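Local structure of inositol-1-monophosphatase SuhB (Mycobacterium tuberculosis, 2Q74) at residues Ala23-Arg27 with Ala137-Arg142; Asp60-Glu64 with Leu81-Gly85; Leu194-Val198 with Arg281-Leu285. The protein probably removes the phosphate from inositol 1-phosphate in a magnesium-dependent reaction, giving free myo-inositol. All coordinates share one frame; numbering follows the deposited sequence.

Contacts 1 and 2 lie side by side and contact 3 far away, with centres about 33 to 34 Å from theirs. The first two meet through helices 8-33 and 55-74, where Phe25 and Val26 pack on Asp62 and Thr63, and contact 2 is nested within the loop that contact 1 closes. Contact 1 is the buried one, an aliphatic core with an arginine hydrogen bond at its more exposed end. Contact 2, partly buried, is almost wholly carboxylate, as suits its place beside the probable magnesium site. Contact 3, also partly buried, joins a helix end to the C-terminal tail through aromatic and aliphatic groups, with no hydrogen bond between its segments.

Contact 1: Ala23-Arg27 with Ala137-Arg142; sequences AAFVR and ADVAAR
With CG anti to the backbone N (chi1 -180°), Arg27 leaves helix 8-33 toward Val139, and bends at chi2 and chi3 fold its guanidinium back along the helix, beside the turn that ends strand 130-138. Val139 likewise has CG1 anti to its own N, which spreads its two methyls over the helix. The setting is a helix laid on the mixed sheet of the alpha-beta-alpha-beta-alpha sandwich of the inositol monophosphatase family.

The aliphatic part is small and well covered. Ala23 CB sits 3.9 Å from Ala137 CB and 3.9 Å from Val139 CG2, a methyl lying between Ala137 at the strand end and Val139 in the turn. The other branch, Val139 CG1, meets Val26 CG1 at 4.1 Å, the two valines crossing at about a right angle. Behind them the layers continue: Val26 also touches Thr63 of helix 55-74, while Ala137 and Val139 rest on Val121 of the neighbouring strand.

Toward the solvent side the chemistry changes. Arg27 NE donates to Val139 O over 3.2 Å, with an N-H...O angle of 137°, approaching from above the carbonyl plane. Arg142 N reaches Val139 O from the opposite face, also at 3.2 Å, so two donors grip one carbonyl and tie the turn both to itself and to the helix.

The side chain of Arg142, extended from CG to NE, then passes across that of Arg27, their guanidinium planes 67° apart. One face of the Arg27 group lies against its own helix, at Ala23 O and Ala24 CA; over the other lies Arg142 NE, 3.5 Å from Arg27 NH1.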
loop_
_atom_site.group_PDB
_atom_site.type_symbol
_atom_site.label_atom_id
_atom_site.label_comp_id
_atom_site.label_asym_id
_atom_site.label_seq_id
_atom_site.Cartn_x
_atom_site.Cartn_y
_atom_site.Cartn_z
ATOM N N ALA A 23 3.955 19.348 -0.966
ATOM C CA ALA A 23 3.321 18.240 -1.670
ATOM C C ALA A 23 3.020 18.655 -3.104
ATOM O O ALA A 23 3.348 17.940 -4.054
ATOM C CB ALA A 23 2.048 17.809 -0.957
ATOM N N ALA A 24 2.407 19.819 -3.262
ATOM C CA ALA A 24 2.082 20.346 -4.588
ATOM C C ALA A 24 3.328 20.457 -5.481
ATOM O O ALA A 24 3.270 20.235 -6.701
ATOM C CB ALA A 24 1.411 21.712 -4.457
ATOM N N PHE A 25 4.450 20.819 -4.867
ATOM C CA PHE A 25 5.710 21.009 -5.590
ATOM C C PHE A 25 6.308 19.673 -5.998
ATOM O O PHE A 25 6.778 19.514 -7.116
ATOM C CB PHE A 25 6.684 21.760 -4.681
ATOM C CG PHE A 25 8.023 22.022 -5.295
ATOM C CD1 PHE A 25 8.196 23.054 -6.183
ATOM C CD2 PHE A 25 9.124 21.253 -4.946
ATOM C CE1 PHE A 25 9.458 23.317 -6.740
ATOM C CE2 PHE A 25 10.376 21.500 -5.492
ATOM C CZ PHE A 25 10.542 22.531 -6.392
ATOM N N VAL A 26 6.293 18.717 -5.078
ATOM C CA VAL A 26 6.779 17.367 -5.359
ATOM C C VAL A 26 5.984 16.740 -6.498
ATOM O O VAL A 26 6.522 16.152 -7.413
ATOM C CB VAL A 26 6.631 16.475 -4.091
ATOM C CG1 VAL A 26 6.843 15.011 -4.420
ATOM C CG2 VAL A 26 7.588 16.957 -3.014
ATOM N N ARG A 27 4.680 16.867 -6.387
ATOM C CA ARG A 27 3.729 16.317 -7.322
ATOM C C ARG A 27 4.028 16.873 -8.715
ATOM O O ARG A 27 4.049 16.146 -9.714
ATOM C CB ARG A 27 2.349 16.703 -6.800
ATOM C CG ARG A 27 1.181 16.256 -7.581
ATOM C CD ARG A 27 0.065 15.723 -6.683
ATOM N NE ARG A 27 -0.095 16.374 -5.379
ATOM C CZ ARG A 27 -0.590 17.592 -5.163
ATOM N NH1 ARG A 27 -0.941 18.372 -6.174
ATOM N NH2 ARG A 27 -0.727 18.042 -3.922
ATOM N N ALA A 137 1.866 15.224 4.763
ATOM C CA ALA A 137 1.068 15.390 3.539
ATOM C C ALA A 137 1.218 14.126 2.752
ATOM O O ALA A 137 2.330 13.779 2.421
ATOM C CB ALA A 137 1.569 16.565 2.721
ATOM N N ASP A 138 0.109 13.447 2.481
ATOM C CA ASP A 138 0.058 12.299 1.573
ATOM C C ASP A 138 -0.039 12.858 0.156
ATOM O O ASP A 138 -1.128 13.186 -0.332
ATOM C CB ASP A 138 -1.165 11.411 1.905
ATOM C CG ASP A 138 -1.243 10.118 1.051
ATOM O OD1 ASP A 138 -0.620 10.035 -0.031
ATOM O OD2 ASP A 138 -1.980 9.183 1.477
ATOM N N VAL A 139 1.111 12.939 -0.503
ATOM C CA VAL A 139 1.234 13.634 -1.764
ATOM C C VAL A 139 0.236 13.133 -2.808
ATOM O O VAL A 139 -0.534 13.922 -3.357
ATOM C CB VAL A 139 2.706 13.589 -2.269
ATOM C CG1 VAL A 139 2.850 14.311 -3.595
ATOM C CG2 VAL A 139 3.612 14.222 -1.227
ATOM N N ALA A 140 0.212 11.834 -3.078
ATOM C CA ALA A 140 -0.617 11.359 -4.210
ATOM C C ALA A 140 -2.112 11.441 -3.858
ATOM O O ALA A 140 -2.948 11.609 -4.728
ATOM C CB ALA A 140 -0.220 9.958 -4.640
ATOM N N ALA A 141 -2.433 11.331 -2.579
ATOM C CA ALA A 141 -3.824 11.358 -2.130
ATOM C C ALA A 141 -4.357 12.780 -2.102
ATOM O O ALA A 141 -5.551 12.979 -2.128
ATOM C CB ALA A 141 -3.932 10.735 -0.762
ATOM N N ARG A 142 -3.463 13.761 -2.065
ATOM C CA ARG A 142 -3.810 15.170 -1.909
ATOM C C ARG A 142 -4.532 15.446 -0.607
ATOM O O ARG A 142 -5.517 16.177 -0.565
ATOM C CB ARG A 142 -4.621 15.660 -3.109
ATOM C CG ARG A 142 -3.797 15.726 -4.342
ATOM C CD ARG A 142 -4.566 16.091 -5.566
ATOM N NE ARG A 142 -3.630 16.117 -6.682
ATOM C CZ ARG A 142 -3.964 16.153 -7.962
ATOM N NH1 ARG A 142 -5.245 16.169 -8.327
ATOM N NH2 ARG A 142 -3.012 16.167 -8.891
#

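Contact 2: Asp60-Glu64 with Leu81-Gly85; sequences DTDTE and LGEEG
Over one face of the Glu84 carboxylate stands the methylene of Glu64, with Glu64 CG 3.8 Å from Glu84 CD and the two carboxylate planes 50° apart. The carboxylate of Asp60 is met differently: Glu83 OE1 comes up in front of its two oxygens, close to the plane of the group, and the planes of Asp60 and Glu83 are turned 48° from each other. These two side chains cross at about a right angle, bringing Asp60 OD2 to 3.0 Å from Glu83 OE1. No hydrogen bond is assigned between these two acceptors, and a bound cation would be expected to ease their closeness. Asp104, at the end of strand 100-104, adds a further carboxylate beside Glu83 OE1 and also touches Asp60.

Glu64 has CG anti to its backbone N (chi1 180°) and bends at chi2, whereas Glu84 runs extended beyond CG, and the two chains slide past each other in opposite directions. Methylene therefore meets carboxylate a second time, Glu84 CG lying 3.4 Å from Glu64 OE2. The same Glu64 OE2 comes within 3.4 Å of Gly82 CA, where no side chain intervenes, and it has a long, weak ion pair with Arg68 on its own helix. Thr61 borders the far end of Glu84 with its methyl, CG2, while its hydroxyl is hydrogen-bonded to Thr57 O.

Helix 55-74 thus presents an acidic surface to the loop that follows strand 80-81. Glu83 and Asp104 probably bind magnesium, and Glu83 probably the substrate too, as in related phosphatases; Asp60 borders this metal site of the inositol monophosphatase family, with the Glu64-Glu84 pair beside it.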
loop_
_atom_site.group_PDB
_atom_site.type_symbol
_atom_site.label_atom_id
_atom_site.label_comp_id
_atom_site.label_asym_id
_atom_site.label_seq_id
_atom_site.Cartn_x
_atom_site.Cartn_y
_atom_site.Cartn_z
ATOM N N ASP A 60 14.065 15.634 -4.101
ATOM C CA ASP A 60 14.235 15.660 -2.657
ATOM C C ASP A 60 14.962 16.937 -2.242
ATOM O O ASP A 60 14.516 17.648 -1.344
ATOM C CB ASP A 60 14.998 14.411 -2.202
ATOM C CG ASP A 60 14.911 14.181 -0.723
ATOM O OD1 ASP A 60 13.780 14.008 -0.205
ATOM O OD2 ASP A 60 15.981 14.149 -0.073
ATOM N N THR A 61 16.054 17.246 -2.931
ATOM C CA THR A 61 16.823 18.448 -2.647
ATOM C C THR A 61 16.029 19.713 -2.941
ATOM O O THR A 61 16.014 20.648 -2.142
ATOM C CB THR A 61 18.101 18.502 -3.498
ATOM O OG1 THR A 61 18.757 17.235 -3.442
ATOM C CG2 THR A 61 19.029 19.586 -2.978
ATOM N N ASP A 62 15.386 19.740 -4.104
ATOM C CA ASP A 62 14.621 20.896 -4.531
ATOM C C ASP A 62 13.570 21.247 -3.489
ATOM O O ASP A 62 13.420 22.416 -3.111
ATOM C CB ASP A 62 13.949 20.623 -5.881
ATOM C CG ASP A 62 14.950 20.553 -7.052
ATOM O OD1 ASP A 62 16.051 21.143 -6.975
ATOM O OD2 ASP A 62 14.620 19.901 -8.063
ATOM N N THR A 63 12.864 20.220 -3.015
ATOM C CA THR A 63 11.771 20.385 -2.054
ATOM C C THR A 63 12.289 20.782 -0.676
ATOM O O THR A 63 11.652 21.534 0.056
ATOM C CB THR A 63 10.961 19.085 -1.923
ATOM O OG1 THR A 63 10.480 18.680 -3.203
ATOM C CG2 THR A 63 9.778 19.268 -0.994
ATOM N N GLU A 64 13.453 20.256 -0.327
ATOM C CA GLU A 64 14.158 20.670 0.887
ATOM C C GLU A 64 14.476 22.173 0.837
ATOM O O GLU A 64 14.307 22.886 1.838
ATOM C CB GLU A 64 15.454 19.864 1.027
ATOM C CG GLU A 64 16.314 20.191 2.251
ATOM C CD GLU A 64 15.870 19.474 3.496
ATOM O OE1 GLU A 64 14.640 19.373 3.695
ATOM O OE2 GLU A 64 16.750 19.016 4.265
ATOM N N LEU A 81 16.424 21.057 11.263
ATOM C CA LEU A 81 17.072 19.754 11.096
ATOM C C LEU A 81 16.433 19.050 9.898
ATOM O O LEU A 81 15.301 18.561 9.966
ATOM C CB LEU A 81 16.928 18.900 12.356
ATOM C CG LEU A 81 17.405 17.441 12.262
ATOM C CD1 LEU A 81 18.902 17.341 12.014
ATOM C CD2 LEU A 81 17.029 16.670 13.512
ATOM N N GLY A 82 17.158 19.026 8.787
ATOM C CA GLY A 82 16.673 18.368 7.593
ATOM C C GLY A 82 17.166 16.944 7.495
ATOM O O GLY A 82 17.954 16.472 8.324
ATOM N N GLU A 83 16.698 16.256 6.463
ATOM C CA GLU A 83 17.248 14.955 6.107
ATOM C C GLU A 83 18.748 15.095 5.771
ATOM O O GLU A 83 19.462 14.091 5.698
ATOM C CB GLU A 83 16.451 14.380 4.927
ATOM C CG GLU A 83 16.646 12.891 4.669
ATOM C CD GLU A 83 16.397 12.517 3.212
ATOM O OE1 GLU A 83 15.406 13.012 2.607
ATOM O OE2 GLU A 83 17.208 11.724 2.681
ATOM N N GLU A 84 19.204 16.349 5.612
ATOM C CA GLU A 84 20.589 16.699 5.249
ATOM C C GLU A 84 21.093 17.958 5.997
ATOM O O GLU A 84 21.477 18.960 5.369
ATOM C CB GLU A 84 20.669 16.942 3.737
ATOM C CG GLU A 84 19.866 18.158 3.265
ATOM C CD GLU A 84 19.488 18.073 1.803
ATOM O OE1 GLU A 84 18.630 17.222 1.482
ATOM O OE2 GLU A 84 20.029 18.856 0.979
ATOM N N GLY A 85 21.088 17.898 7.334
ATOM C CA GLY A 85 21.507 19.024 8.183
ATOM C C GLY A 85 20.531 19.270 9.319
ATOM O O GLY A 85 20.914 19.736 10.396
#

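Contact 3: Leu194-Val198 with Arg281-Leu285; sequences LLAHV and RFNGL
His197 and Phe282 meet in a T-shaped pair, the edge of the imidazole directed at the face of the phenyl ring, with centroids 4.7 Å apart and planes at 64°. His197 CB is set over the phenyl face by the helix, and with CG anti to the carbonyl carbon (chi1 -66°) the imidazole brings its ND1 edge to the same ring. The methylene, His197 CB, forms a CH-pi contact 3.5 Å from the Phe282 ring centroid. On the imidazole it is His197 ND1 that comes nearest, 3.5 Å from Phe282 CD2. The opposite face of the phenyl carries Arg281 CG, near the edge of the ring rather than over its centre.

Helix 188-198 packs on the five-stranded sheet of the family's alpha-beta-alpha-beta-alpha sandwich: Leu195 and Val198 touch strand 176-181 beneath, and the residues following helix 272-280 close over its last turn. On the dimer side, His197 also packs against Glu189 of the second subunit.

Leu194 fills the other half of the contact. Its CG, anti to the backbone N (chi1 173°), carries the branched end toward 281-285, where CD1 lies mainly at Phe282 and CD2 mainly at Gly284. Leu194 CD1 touches Phe282 CB at 3.3 Å and lies 3.7 Å from Asn283 O. The remaining methyl, Leu194 CD2, rests 3.8 Å from Gly284 CA, whose residue is held to strand 225-231 by a hydrogen bond between its carbonyl O and Tyr227 OH.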
loop_
_atom_site.group_PDB
_atom_site.type_symbol
_atom_site.label_atom_id
_atom_site.label_comp_id
_atom_site.label_asym_id
_atom_site.label_seq_id
_atom_site.Cartn_x
_atom_site.Cartn_y
_atom_site.Cartn_z
ATOM N N LEU A 194 11.839 -11.827 13.095
ATOM C CA LEU A 194 11.010 -11.343 14.188
ATOM C C LEU A 194 9.548 -11.235 13.792
ATOM O O LEU A 194 8.673 -11.624 14.559
ATOM C CB LEU A 194 11.504 -9.971 14.653
ATOM C CG LEU A 194 10.650 -9.223 15.685
ATOM C CD1 LEU A 194 10.847 -9.786 17.063
ATOM C CD2 LEU A 194 10.996 -7.756 15.666
ATOM N N LEU A 195 9.284 -10.692 12.608
ATOM C CA LEU A 195 7.919 -10.500 12.146
ATOM C C LEU A 195 7.194 -11.807 11.934
ATOM O O LEU A 195 6.022 -11.919 12.264
ATOM C CB LEU A 195 7.874 -9.684 10.848
ATOM C CG LEU A 195 8.206 -8.196 11.002
ATOM C CD1 LEU A 195 8.105 -7.433 9.666
ATOM C CD2 LEU A 195 7.311 -7.549 12.082
ATOM N N ALA A 196 7.883 -12.793 11.373
ATOM C CA ALA A 196 7.285 -14.103 11.177
ATOM C C ALA A 196 6.707 -14.602 12.506
ATOM O O ALA A 196 5.629 -15.162 12.538
ATOM C CB ALA A 196 8.290 -15.072 10.599
ATOM N N HIS A 197 7.383 -14.330 13.609
ATOM C CA HIS A 197 6.882 -14.742 14.913
ATOM C C HIS A 197 5.598 -14.030 15.323
ATOM O O HIS A 197 4.723 -14.635 15.938
ATOM C CB HIS A 197 7.942 -14.536 15.999
ATOM C CG HIS A 197 9.149 -15.414 15.848
ATOM N ND1 HIS A 197 10.250 -15.306 16.669
ATOM C CD2 HIS A 197 9.435 -16.398 14.963
ATOM C CE1 HIS A 197 11.157 -16.194 16.308
ATOM N NE2 HIS A 197 10.688 -16.868 15.272
ATOM N N VAL A 198 5.479 -12.746 15.004
ATOM C CA VAL A 198 4.280 -11.982 15.376
ATOM C C VAL A 198 3.124 -12.161 14.382
ATOM O O VAL A 198 1.961 -11.978 14.742
ATOM C CB VAL A 198 4.607 -10.477 15.656
ATOM C CG1 VAL A 198 5.902 -10.055 15.015
ATOM C CG2 VAL A 198 3.476 -9.575 15.233
ATOM N N ARG A 281 8.944 -10.372 23.909
ATOM C CA ARG A 281 9.062 -11.818 23.872
ATOM C C ARG A 281 9.977 -12.348 22.755
ATOM O O ARG A 281 10.517 -13.442 22.880
ATOM C CB ARG A 281 7.668 -12.422 23.741
ATOM C CG ARG A 281 7.659 -13.911 23.629
ATOM C CD ARG A 281 6.262 -14.483 23.748
ATOM N NE ARG A 281 6.343 -15.875 24.182
ATOM C CZ ARG A 281 5.308 -16.646 24.515
ATOM N NH1 ARG A 281 4.057 -16.187 24.454
ATOM N NH2 ARG A 281 5.539 -17.895 24.902
ATOM N N PHE A 282 10.151 -11.586 21.678
ATOM C CA PHE A 282 11.055 -11.975 20.591
ATOM C C PHE A 282 12.191 -10.975 20.324
ATOM O O PHE A 282 12.924 -11.132 19.352
ATOM C CB PHE A 282 10.263 -12.150 19.292
ATOM C CG PHE A 282 9.113 -13.106 19.396
ATOM C CD1 PHE A 282 7.842 -12.726 18.989
ATOM C CD2 PHE A 282 9.296 -14.387 19.878
ATOM C CE1 PHE A 282 6.771 -13.609 19.074
ATOM C CE2 PHE A 282 8.225 -15.269 19.961
ATOM C CZ PHE A 282 6.963 -14.875 19.562
ATOM N N ASN A 283 12.330 -9.955 21.170
ATOM C CA ASN A 283 13.347 -8.902 20.999
ATOM C C ASN A 283 13.175 -8.030 19.769
ATOM O O ASN A 283 13.809 -8.268 18.741
ATOM C CB ASN A 283 14.763 -9.486 21.000
ATOM C CG ASN A 283 15.402 -9.444 22.359
ATOM O OD1 ASN A 283 16.617 -9.598 22.481
ATOM N ND2 ASN A 283 14.594 -9.234 23.397
ATOM N N GLY A 284 12.337 -7.005 19.890
ATOM C CA GLY A 284 12.121 -6.036 18.807
ATOM C C GLY A 284 11.832 -4.610 19.274
ATOM O O GLY A 284 12.141 -3.641 18.549
ATOM N N LEU A 285 11.232 -4.483 20.469
ATOM C CA LEU A 285 10.885 -3.186 21.061
ATOM C C LEU A 285 12.087 -2.530 21.743
ATOM O O LEU A 285 11.917 -1.549 22.484
ATOM C CB LEU A 285 9.711 -3.339 22.066
#